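Long-range contacts in acetylornithine aminotransferase (Aquifex aeolicus, PDB 2EH6), which catalyses the pyridoxal-phosphate-dependent transfer of an amino group from N(2)-acetyl-L-ornithine to 2-oxoglutarate, a step of arginine biosynthesis: residues K54-K59 with N274-R279; D212-G217 with L239-G244; G219-F224 with K315-M320. All blocks are in the same frame, centred on the assembly; numbering follows the deposited sequence.

Contact 1 (K54-K59 with N274-R279)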
loop_
_atom_site.group_PDB
_atom_site.type_symbol
_atom_site.label_atom_id
_atom_site.label_comp_id
_atom_site.label_asym_id
_atom_site.label_seq_id
_atom_site.Cartn_x
_atom_site.Cartn_y
_atom_site.Cartn_z
ATOM N N LYS A 54 -6.494 19.849 -5.382
ATOM C CA LYS A 54 -5.604 20.997 -5.478
ATOM C C LYS A 54 -5.655 21.804 -4.189
ATOM O O LYS A 54 -4.630 22.276 -3.701
ATOM C CB LYS A 54 -5.996 21.870 -6.676
ATOM C CG LYS A 54 -5.600 21.257 -8.009
ATOM C CD LYS A 54 -6.258 21.962 -9.183
ATOM C CE LYS A 54 -5.875 23.422 -9.251
ATOM N NZ LYS A 54 -6.497 24.072 -10.433
ATOM N N GLU A 55 -6.849 21.948 -3.627
ATOM C CA GLU A 55 -7.014 22.693 -2.386
ATOM C C GLU A 55 -6.301 21.954 -1.246
ATOM O O GLU A 55 -5.640 22.571 -0.415
ATOM C CB GLU A 55 -8.508 22.849 -2.075
ATOM C CG GLU A 55 -8.901 24.130 -1.338
ATOM C CD GLU A 55 -8.994 23.952 0.170
ATOM O OE1 GLU A 55 -9.545 22.921 0.613
ATOM O OE2 GLU A 55 -8.535 24.850 0.913
ATOM N N GLN A 56 -6.422 20.628 -1.226
ATOM C CA GLN A 56 -5.797 19.829 -0.172
ATOM C C GLN A 56 -4.277 19.851 -0.274
ATOM O O GLN A 56 -3.579 19.995 0.727
ATOM C CB GLN A 56 -6.300 18.378 -0.235
ATOM C CG GLN A 56 -5.930 17.541 0.992
ATOM C CD GLN A 56 -6.398 18.183 2.288
ATOM O OE1 GLN A 56 -7.588 18.417 2.475
ATOM N NE2 GLN A 56 -5.463 18.474 3.182
ATOM N N VAL A 57 -3.764 19.702 -1.488
ATOM C CA VAL A 57 -2.324 19.711 -1.697
ATOM C C VAL A 57 -1.687 20.986 -1.142
ATOM O O VAL A 57 -0.560 20.959 -0.657
ATOM C CB VAL A 57 -1.991 19.579 -3.196
ATOM C CG1 VAL A 57 -0.559 19.988 -3.450
ATOM C CG2 VAL A 57 -2.222 18.140 -3.646
ATOM N N GLU A 58 -2.415 22.098 -1.203
ATOM C CA GLU A 58 -1.894 23.375 -0.710
ATOM C C GLU A 58 -1.862 23.459 0.807
ATOM O O GLU A 58 -1.093 24.239 1.374
ATOM C CB GLU A 58 -2.746 24.542 -1.221
ATOM C CG GLU A 58 -2.759 24.733 -2.720
ATOM C CD GLU A 58 -3.658 25.885 -3.140
ATOM O OE1 GLU A 58 -3.444 27.012 -2.645
ATOM O OE2 GLU A 58 -4.579 25.663 -3.956
ATOM N N LYS A 59 -2.699 22.657 1.455
ATOM C CA LYS A 59 -2.821 22.669 2.911
ATOM C C LYS A 59 -2.077 21.595 3.691
ATOM O O LYS A 59 -1.277 21.899 4.575
ATOM C CB LYS A 59 -4.298 22.578 3.298
ATOM C CG LYS A 59 -5.160 23.735 2.826
ATOM C CD LYS A 59 -6.634 23.455 3.108
ATOM C CE LYS A 59 -6.884 23.178 4.585
ATOM N NZ LYS A 59 -8.308 22.818 4.846
ATOM N N ASN A 274 -4.314 9.318 5.079
ATOM C CA ASN A 274 -3.739 10.644 4.949
ATOM C C ASN A 274 -4.850 11.564 4.411
ATOM O O ASN A 274 -5.803 11.101 3.790
ATOM C CB ASN A 274 -2.538 10.584 3.999
ATOM C CG ASN A 274 -2.938 10.238 2.594
ATOM O OD1 ASN A 274 -3.467 11.082 1.870
ATOM N ND2 ASN A 274 -2.709 8.985 2.196
ATOM N N PRO A 275 -4.743 12.878 4.648
ATOM C CA PRO A 275 -5.771 13.815 4.175
ATOM C C PRO A 275 -6.014 13.897 2.665
ATOM O O PRO A 275 -7.108 14.256 2.237
ATOM C CB PRO A 275 -5.330 15.152 4.780
ATOM C CG PRO A 275 -3.840 14.998 4.912
ATOM C CD PRO A 275 -3.698 13.582 5.412
ATOM N N LEU A 276 -5.016 13.551 1.858
ATOM C CA LEU A 276 -5.194 13.610 0.412
ATOM C C LEU A 276 -6.102 12.473 -0.060
ATOM O O LEU A 276 -7.033 12.684 -0.838
ATOM C CB LEU A 276 -3.839 13.527 -0.291
ATOM C CG LEU A 276 -3.865 13.825 -1.793
ATOM C CD1 LEU A 276 -4.253 15.280 -2.009
ATOM C CD2 LEU A 276 -2.505 13.541 -2.403
ATOM N N ALA A 277 -5.829 11.266 0.421
ATOM C CA ALA A 277 -6.623 10.099 0.062
ATOM C C ALA A 277 -8.060 10.248 0.562
ATOM O O ALA A 277 -9.022 9.912 -0.138
ATOM C CB ALA A 277 -5.992 8.840 0.664
ATOM N N CYS A 278 -8.209 10.748 1.780
ATOM C CA CYS A 278 -9.539 10.917 2.352
ATOM C C CYS A 278 -10.348 12.005 1.652
ATOM O O CYS A 278 -11.563 11.898 1.534
ATOM C CB CYS A 278 -9.432 11.199 3.851
ATOM S SG CYS A 278 -8.902 9.743 4.824
ATOM N N ARG A 279 -9.677 13.049 1.176
ATOM C CA ARG A 279 -10.380 14.121 0.475
ATOM C C ARG A 279 -10.925 13.533 -0.828
ATOM O O ARG A 279 -12.049 13.825 -1.243
ATOM C CB ARG A 279 -9.413 15.274 0.183
ATOM C CG ARG A 279 -10.051 16.539 -0.397
ATOM C CD ARG A 279 -10.902 17.295 0.627
ATOM N NE ARG A 279 -11.427 18.546 0.077
ATOM C CZ ARG A 279 -10.791 19.718 0.099
ATOM N NH1 ARG A 279 -9.589 19.830 0.654
ATOM N NH2 ARG A 279 -11.357 20.789 -0.446
HETATM O O HOH W 1 -9.022 15.568 3.878
#
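Arg279 reaches from the start of helix 275-308 to Glu55 and Gln56 on helix 47-59. Its CG is anti to the backbone N (chi1 -173°), and a bend at chi2 carries the guanidinium across to the other helix. Both terminal nitrogens then grip the same carboxylate oxygen. Arg279 NH2 donates to Glu55 OE1 at 3.0 Å, on the anti lone pair. Arg279 NH1 donates to Glu55 OE1 at 3.1 Å, also on the anti side but out of the carboxylate plane. The result is a salt bridge taken end-on, with the two planes 62° apart. Arg279 NH1 has a second acceptor, Gln56 OE1, at 3.1 Å. This donor stands above the amide plane, while both acceptor oxygens lie near the guanidinium plane.

The Gln56 amide is thus used at both ends. Its OE1 takes Arg279 NH1 and a weak bond from a water, and that water also donates to Pro275 O. Gln56 NE2 is bonded to Leu60 O, just beyond the segment, and passes 3.7 Å from Pro275 CB. Beside this polar row, Val57 CG2 packs on Leu276 CD1 at 3.9 Å, the two side chains lying side by side.

Asn274 is the N-cap of the second helix. Asn274 OD1 accepts from Ala277 N at 2.8 Å, and its ND2 donates to Phe271 O. The two helix segments run nearly antiparallel, with axes 9.7 Å apart at closest approach. Helix 47-59 also faces the second subunit: Lys54 pairs with Glu58 of the second subunit, and Glu58 with its Lys54.

One oxygen of Glu55 takes two donors, and Arg279 NH1 serves two acceptors. The guanidinium is therefore tied in position to both Glu55 and Gln56, while the buried amide of Gln56 is satisfied at both ends.

Contact 2 (D212-G217 with L239-G244). With PLP (pyridoxal-5'-phosphate), chain C.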
loop_
_atom_site.group_PDB
_atom_site.type_symbol
_atom_site.label_atom_id
_atom_site.label_comp_id
_atom_site.label_asym_id
_atom_site.label_seq_id
_atom_site.Cartn_x
_atom_site.Cartn_y
_atom_site.Cartn_z
ATOM N N ASP A 212 -14.467 -9.436 -0.375
ATOM C CA ASP A 212 -13.478 -8.561 -0.979
ATOM C C ASP A 212 -14.200 -7.684 -2.000
ATOM O O ASP A 212 -14.540 -8.155 -3.082
ATOM C CB ASP A 212 -12.411 -9.403 -1.691
ATOM C CG ASP A 212 -11.322 -8.555 -2.326
ATOM O OD1 ASP A 212 -11.578 -7.369 -2.621
ATOM O OD2 ASP A 212 -10.213 -9.079 -2.547
ATOM N N GLU A 213 -14.445 -6.422 -1.659
ATOM C CA GLU A 213 -15.119 -5.518 -2.592
ATOM C C GLU A 213 -14.167 -4.493 -3.213
ATOM O O GLU A 213 -14.587 -3.425 -3.651
ATOM C CB GLU A 213 -16.283 -4.807 -1.894
ATOM C CG GLU A 213 -17.407 -5.774 -1.526
ATOM C CD GLU A 213 -18.735 -5.406 -2.155
ATOM O OE1 GLU A 213 -18.739 -4.782 -3.246
ATOM O OE2 GLU A 213 -19.774 -5.760 -1.561
ATOM N N VAL A 214 -12.886 -4.831 -3.263
ATOM C CA VAL A 214 -11.886 -3.935 -3.844
ATOM C C VAL A 214 -12.254 -3.570 -5.271
ATOM O O VAL A 214 -12.129 -2.419 -5.674
ATOM C CB VAL A 214 -10.485 -4.590 -3.828
ATOM C CG1 VAL A 214 -9.518 -3.818 -4.733
ATOM C CG2 VAL A 214 -9.952 -4.601 -2.398
ATOM N N GLN A 215 -12.718 -4.560 -6.025
ATOM C CA GLN A 215 -13.104 -4.357 -7.414
ATOM C C GLN A 215 -14.588 -4.043 -7.601
ATOM O O GLN A 215 -14.944 -3.187 -8.407
ATOM C CB GLN A 215 -12.746 -5.602 -8.233
ATOM C CG GLN A 215 -13.369 -5.633 -9.620
ATOM C CD GLN A 215 -12.416 -5.222 -10.723
ATOM O OE1 GLN A 215 -11.954 -6.061 -11.505
ATOM N NE2 GLN A 215 -12.109 -3.926 -10.793
ATOM N N THR A 216 -15.452 -4.730 -6.856
ATOM C CA THR A 216 -16.896 -4.523 -6.977
ATOM C C THR A 216 -17.443 -3.341 -6.188
ATOM O O THR A 216 -18.547 -2.868 -6.456
ATOM C CB THR A 216 -17.689 -5.756 -6.494
ATOM O OG1 THR A 216 -17.414 -5.970 -5.107
ATOM C CG2 THR A 216 -17.313 -6.998 -7.289
ATOM N N GLY A 217 -16.682 -2.872 -5.213
ATOM C CA GLY A 217 -17.153 -1.786 -4.374
ATOM C C GLY A 217 -17.263 -0.388 -4.948
ATOM O O GLY A 217 -16.761 -0.080 -6.036
ATOM N N LEU A 239 -12.132 -2.700 0.674
ATOM C CA LEU A 239 -12.395 -1.731 -0.386
ATOM C C LEU A 239 -11.104 -1.073 -0.836
ATOM O O LEU A 239 -10.147 -1.000 -0.076
ATOM C CB LEU A 239 -13.336 -0.634 0.122
ATOM C CG LEU A 239 -14.735 -1.024 0.604
ATOM C CD1 LEU A 239 -15.302 0.112 1.435
ATOM C CD2 LEU A 239 -15.639 -1.346 -0.586
ATOM N N ALA A 240 -11.100 -0.582 -2.073
ATOM C CA ALA A 240 -9.951 0.123 -2.629
ATOM C C ALA A 240 -10.278 0.573 -4.047
ATOM O O ALA A 240 -11.425 0.888 -4.358
ATOM C CB ALA A 240 -8.709 -0.771 -2.624
ATOM N N LYS A 241 -9.267 0.591 -4.905
ATOM C CA LYS A 241 -9.437 1.011 -6.287
ATOM C C LYS A 241 -10.331 2.246 -6.459
ATOM O O LYS A 241 -9.944 3.358 -6.083
ATOM C CB LYS A 241 -9.960 -0.161 -7.130
ATOM C CG LYS A 241 -8.930 -1.293 -7.294
ATOM C CD LYS A 241 -9.253 -2.217 -8.461
ATOM C CE LYS A 241 -8.078 -3.159 -8.785
ATOM N NZ LYS A 241 -8.102 -4.310 -7.853
ATOM N N GLY A 242 -11.527 2.038 -7.005
ATOM C CA GLY A 242 -12.458 3.131 -7.268
ATOM C C GLY A 242 -12.794 4.104 -6.150
ATOM O O GLY A 242 -13.274 5.212 -6.411
ATOM N N LEU A 243 -12.551 3.698 -4.908
ATOM C CA LEU A 243 -12.827 4.536 -3.741
ATOM C C LEU A 243 -12.090 5.872 -3.763
ATOM O O LEU A 243 -12.611 6.890 -3.295
ATOM C CB LEU A 243 -12.449 3.776 -2.469
ATOM C CG LEU A 243 -12.508 4.524 -1.135
ATOM C CD1 LEU A 243 -13.922 5.048 -0.880
ATOM C CD2 LEU A 243 -12.094 3.572 -0.025
ATOM N N GLY A 244 -10.874 5.870 -4.306
ATOM C CA GLY A 244 -10.086 7.084 -4.353
ATOM C C GLY A 244 -10.132 7.832 -5.677
ATOM O O GLY A 244 -9.486 8.862 -5.816
HETATM N N1 PLP C . -8.701 -7.881 -4.534
HETATM C C2 PLP C . -9.510 -7.719 -5.598
HETATM C C2A PLP C . -10.866 -8.375 -5.624
HETATM C C3 PLP C . -9.097 -6.934 -6.694
HETATM O O3 PLP C . -9.917 -6.766 -7.775
HETATM C C4 PLP C . -7.804 -6.315 -6.652
HETATM C C4A PLP C . -7.376 -5.480 -7.799
HETATM C C5 PLP C . -6.966 -6.525 -5.483
HETATM C C6 PLP C . -7.469 -7.323 -4.445
HETATM C C5A PLP C . -5.582 -5.903 -5.380
HETATM O O4P PLP C . -5.710 -4.505 -5.120
HETATM P P PLP C . -4.232 -3.841 -5.024
HETATM O O1P PLP C . -4.401 -2.394 -4.756
HETATM O O2P PLP C . -3.367 -4.492 -3.853
HETATM O O3P PLP C . -3.467 -4.052 -6.424
HETATM O O HOH W 2 -13.491 -0.712 -3.397
HETATM O O HOH W 3 -13.671 -0.159 -6.485
#
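Val214 makes the tight part of this contact, packing against the cofactor ring and, with the same CG1, against the chain of Lys241. Val214 CG1 sits 3.6 Å from PLP C4 and 3.8 Å from Ala240 CB. The Lys241 chain crosses Val214 at about a right angle and bends at chi4 (82°) to reach the cofactor. Lys241 NZ is joined to PLP C4A by a covalent link of 1.4 Å. Asp212 OD2 lies 2.8 Å from PLP N1 and is also bonded to His128 ND1. Asp212 OD1 accepts from Val214 N at 2.9 Å, an Asx turn that fixes the carboxylate. Leu239 CD2 closes on Glu213 CB at 3.8 Å.

Away from the cofactor, waters take over. No direct hydrogen bond joins the two segments. One water accepts from Ala240 N and lies within hydrogen-bonding distance of Glu213 O; another lies among Val214 O, Gly217 O and Gly242 N.

An asparagine in place of Asp212 would probably leave PLP N1 facing a neutral amide instead of the carboxylate, and its pairing there weaker. The site thus pairs an aspartate at the ring nitrogen with a lysine linked at C4A, consistent with the internal aldimine of pyridoxal-phosphate aminotransferases.

Contact 3 (G219-F224 with K315-M320)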
loop_
_atom_site.group_PDB
_atom_site.type_symbol
_atom_site.label_atom_id
_atom_site.label_comp_id
_atom_site.label_asym_id
_atom_site.label_seq_id
_atom_site.Cartn_x
_atom_site.Cartn_y
_atom_site.Cartn_z
ATOM N N GLY A 219 -20.057 1.481 -5.952
ATOM C CA GLY A 219 -20.910 1.655 -7.120
ATOM C C GLY A 219 -20.658 0.897 -8.413
ATOM O O GLY A 219 -21.516 0.895 -9.301
ATOM N N ARG A 220 -19.505 0.250 -8.533
ATOM C CA ARG A 220 -19.161 -0.477 -9.754
ATOM C C ARG A 220 -20.257 -1.387 -10.321
ATOM O O ARG A 220 -20.422 -1.468 -11.540
ATOM C CB ARG A 220 -17.877 -1.291 -9.526
ATOM C CG ARG A 220 -17.489 -2.223 -10.672
ATOM C CD ARG A 220 -17.352 -1.491 -12.007
ATOM N NE ARG A 220 -16.346 -0.436 -11.988
ATOM C CZ ARG A 220 -16.090 0.358 -13.027
ATOM N NH1 ARG A 220 -16.765 0.202 -14.154
ATOM N NH2 ARG A 220 -15.180 1.317 -12.933
ATOM N N THR A 221 -21.011 -2.065 -9.459
ATOM C CA THR A 221 -22.052 -2.969 -9.944
ATOM C C THR A 221 -23.486 -2.420 -9.917
ATOM O O THR A 221 -24.433 -3.155 -10.198
ATOM C CB THR A 221 -22.040 -4.305 -9.165
ATOM O OG1 THR A 221 -22.505 -4.086 -7.827
ATOM C CG2 THR A 221 -20.634 -4.883 -9.125
ATOM N N GLY A 222 -23.656 -1.143 -9.593
ATOM C CA GLY A 222 -25.001 -0.589 -9.562
ATOM C C GLY A 222 -25.485 -0.268 -8.160
ATOM O O GLY A 222 -26.420 0.512 -7.980
ATOM N N GLU A 223 -24.859 -0.889 -7.165
ATOM C CA GLU A 223 -25.187 -0.649 -5.763
ATOM C C GLU A 223 -23.895 -0.169 -5.120
ATOM O O GLU A 223 -22.812 -0.489 -5.608
ATOM C CB GLU A 223 -25.653 -1.937 -5.082
ATOM C CG GLU A 223 -26.993 -2.474 -5.569
ATOM C CD GLU A 223 -28.119 -1.466 -5.419
ATOM O OE1 GLU A 223 -28.145 -0.747 -4.397
ATOM O OE2 GLU A 223 -28.984 -1.401 -6.318
ATOM N N PHE A 224 -23.994 0.596 -4.038
ATOM C CA PHE A 224 -22.788 1.090 -3.392
ATOM C C PHE A 224 -21.832 -0.074 -3.122
ATOM O O PHE A 224 -20.658 -0.019 -3.489
ATOM C CB PHE A 224 -23.120 1.809 -2.091
ATOM C CG PHE A 224 -22.030 2.723 -1.631
ATOM C CD1 PHE A 224 -21.863 3.973 -2.221
ATOM C CD2 PHE A 224 -21.127 2.314 -0.656
ATOM C CE1 PHE A 224 -20.808 4.802 -1.847
ATOM C CE2 PHE A 224 -20.070 3.133 -0.277
ATOM C CZ PHE A 224 -19.910 4.379 -0.872
ATOM N N LYS A 315 -21.268 -11.534 -19.204
ATOM C CA LYS A 315 -21.257 -11.737 -17.760
ATOM C C LYS A 315 -21.136 -10.412 -17.028
ATOM O O LYS A 315 -20.772 -9.394 -17.623
ATOM C CB LYS A 315 -20.072 -12.628 -17.387
ATOM C CG LYS A 315 -19.953 -13.885 -18.247
ATOM C CD LYS A 315 -18.566 -14.515 -18.166
ATOM C CE LYS A 315 -18.263 -15.072 -16.787
ATOM N NZ LYS A 315 -16.939 -15.759 -16.758
ATOM N N GLY A 316 -21.447 -10.422 -15.738
ATOM C CA GLY A 316 -21.327 -9.209 -14.955
ATOM C C GLY A 316 -22.619 -8.525 -14.559
ATOM O O GLY A 316 -23.714 -8.967 -14.899
ATOM N N ARG A 317 -22.474 -7.419 -13.842
ATOM C CA ARG A 317 -23.608 -6.648 -13.364
ATOM C C ARG A 317 -23.204 -5.175 -13.338
ATOM O O ARG A 317 -22.039 -4.853 -13.097
ATOM C CB ARG A 317 -23.971 -7.135 -11.961
ATOM C CG ARG A 317 -25.185 -6.494 -11.339
ATOM C CD ARG A 317 -25.298 -6.927 -9.882
ATOM N NE ARG A 317 -25.574 -8.353 -9.723
ATOM C CZ ARG A 317 -26.793 -8.889 -9.751
ATOM N NH1 ARG A 317 -27.859 -8.118 -9.933
ATOM N NH2 ARG A 317 -26.946 -10.197 -9.591
ATOM N N GLY A 318 -24.163 -4.285 -13.584
ATOM C CA GLY A 318 -23.871 -2.861 -13.581
ATOM C C GLY A 318 -22.841 -2.499 -14.636
ATOM O O GLY A 318 -23.048 -2.769 -15.822
ATOM N N LEU A 319 -21.736 -1.885 -14.216
ATOM C CA LEU A 319 -20.682 -1.513 -15.150
ATOM C C LEU A 319 -19.434 -2.375 -14.976
ATOM O O LEU A 319 -18.311 -1.947 -15.266
ATOM C CB LEU A 319 -20.336 -0.020 -15.030
ATOM C CG LEU A 319 -21.399 0.925 -15.612
ATOM C CD1 LEU A 319 -20.979 2.375 -15.444
ATOM C CD2 LEU A 319 -21.603 0.603 -17.088
ATOM N N MET A 320 -19.641 -3.585 -14.467
ATOM C CA MET A 320 -18.565 -4.552 -14.329
ATOM C C MET A 320 -19.044 -5.678 -15.231
ATOM O O MET A 320 -19.725 -6.607 -14.787
ATOM C CB MET A 320 -18.415 -5.072 -12.902
ATOM C CG MET A 320 -17.198 -5.986 -12.770
ATOM S SD MET A 320 -16.960 -6.744 -11.162
ATOM C CE MET A 320 -16.510 -5.362 -10.228
#
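Arg220 and Met320 cross at about a right angle, with Met320 CE 3.3 Å from Arg220 CG. CG of Met320 is anti to its backbone N (chi1 -175°), and the chain stays extended until a bend at chi3 turns the methyl onto Arg220. The Arg220 chain bends at both chi2 and chi3. The Arg220 and Leu319 side chains also cross at about a right angle, and the guanidinium meets Leu319 O at its edge. Arg220 NH1 donates to Leu319 O at 2.9 Å, from above the carbonyl plane. The same NH1 also bonds to Pro355 O.

In return, Leu319 N donates to Arg220 O at 3.0 Å, nearly in line with the C=O. Two reciprocal bonds therefore tie Arg220 to one residue. Next to them, Arg317 CG lies 3.6 Å from Thr221 O, and Gly318 CA makes a CA-H...O contact with the same oxygen. Thr221 O is also bonded to His229 NE2.

Two beta turns meet here: a type I turn from Gly219 to Gly222 and a type II' turn from Arg317 to Met320. The second is the tight hairpin between strands 313-317 and 320-324, docked on the loop that follows the cofactor-binding segment.

In the fold
The centre of contact 2 lies about 3 Å from the centre of the chain. Its segments follow strands 208-212 and 236-239, neighbours in the seven-stranded sheet that carries the cofactor site. Contact 3 is centred 12 Å away and touches it directly: Met320 CE packs on Gln215 CG at 3.2 Å. It brings in strands 313-317 and 320-324 of the other seven-stranded sheet. The centre of contact 1, near the second subunit, is 20 Å from that of contact 2 and 28 Å from that of contact 3. Along the chain, contact 2 falls between the segments of contact 1, whereas contact 3 alternates with both. Helix 275-308 leads to strand 313-317, connecting the helix pair near the second subunit with the hairpin.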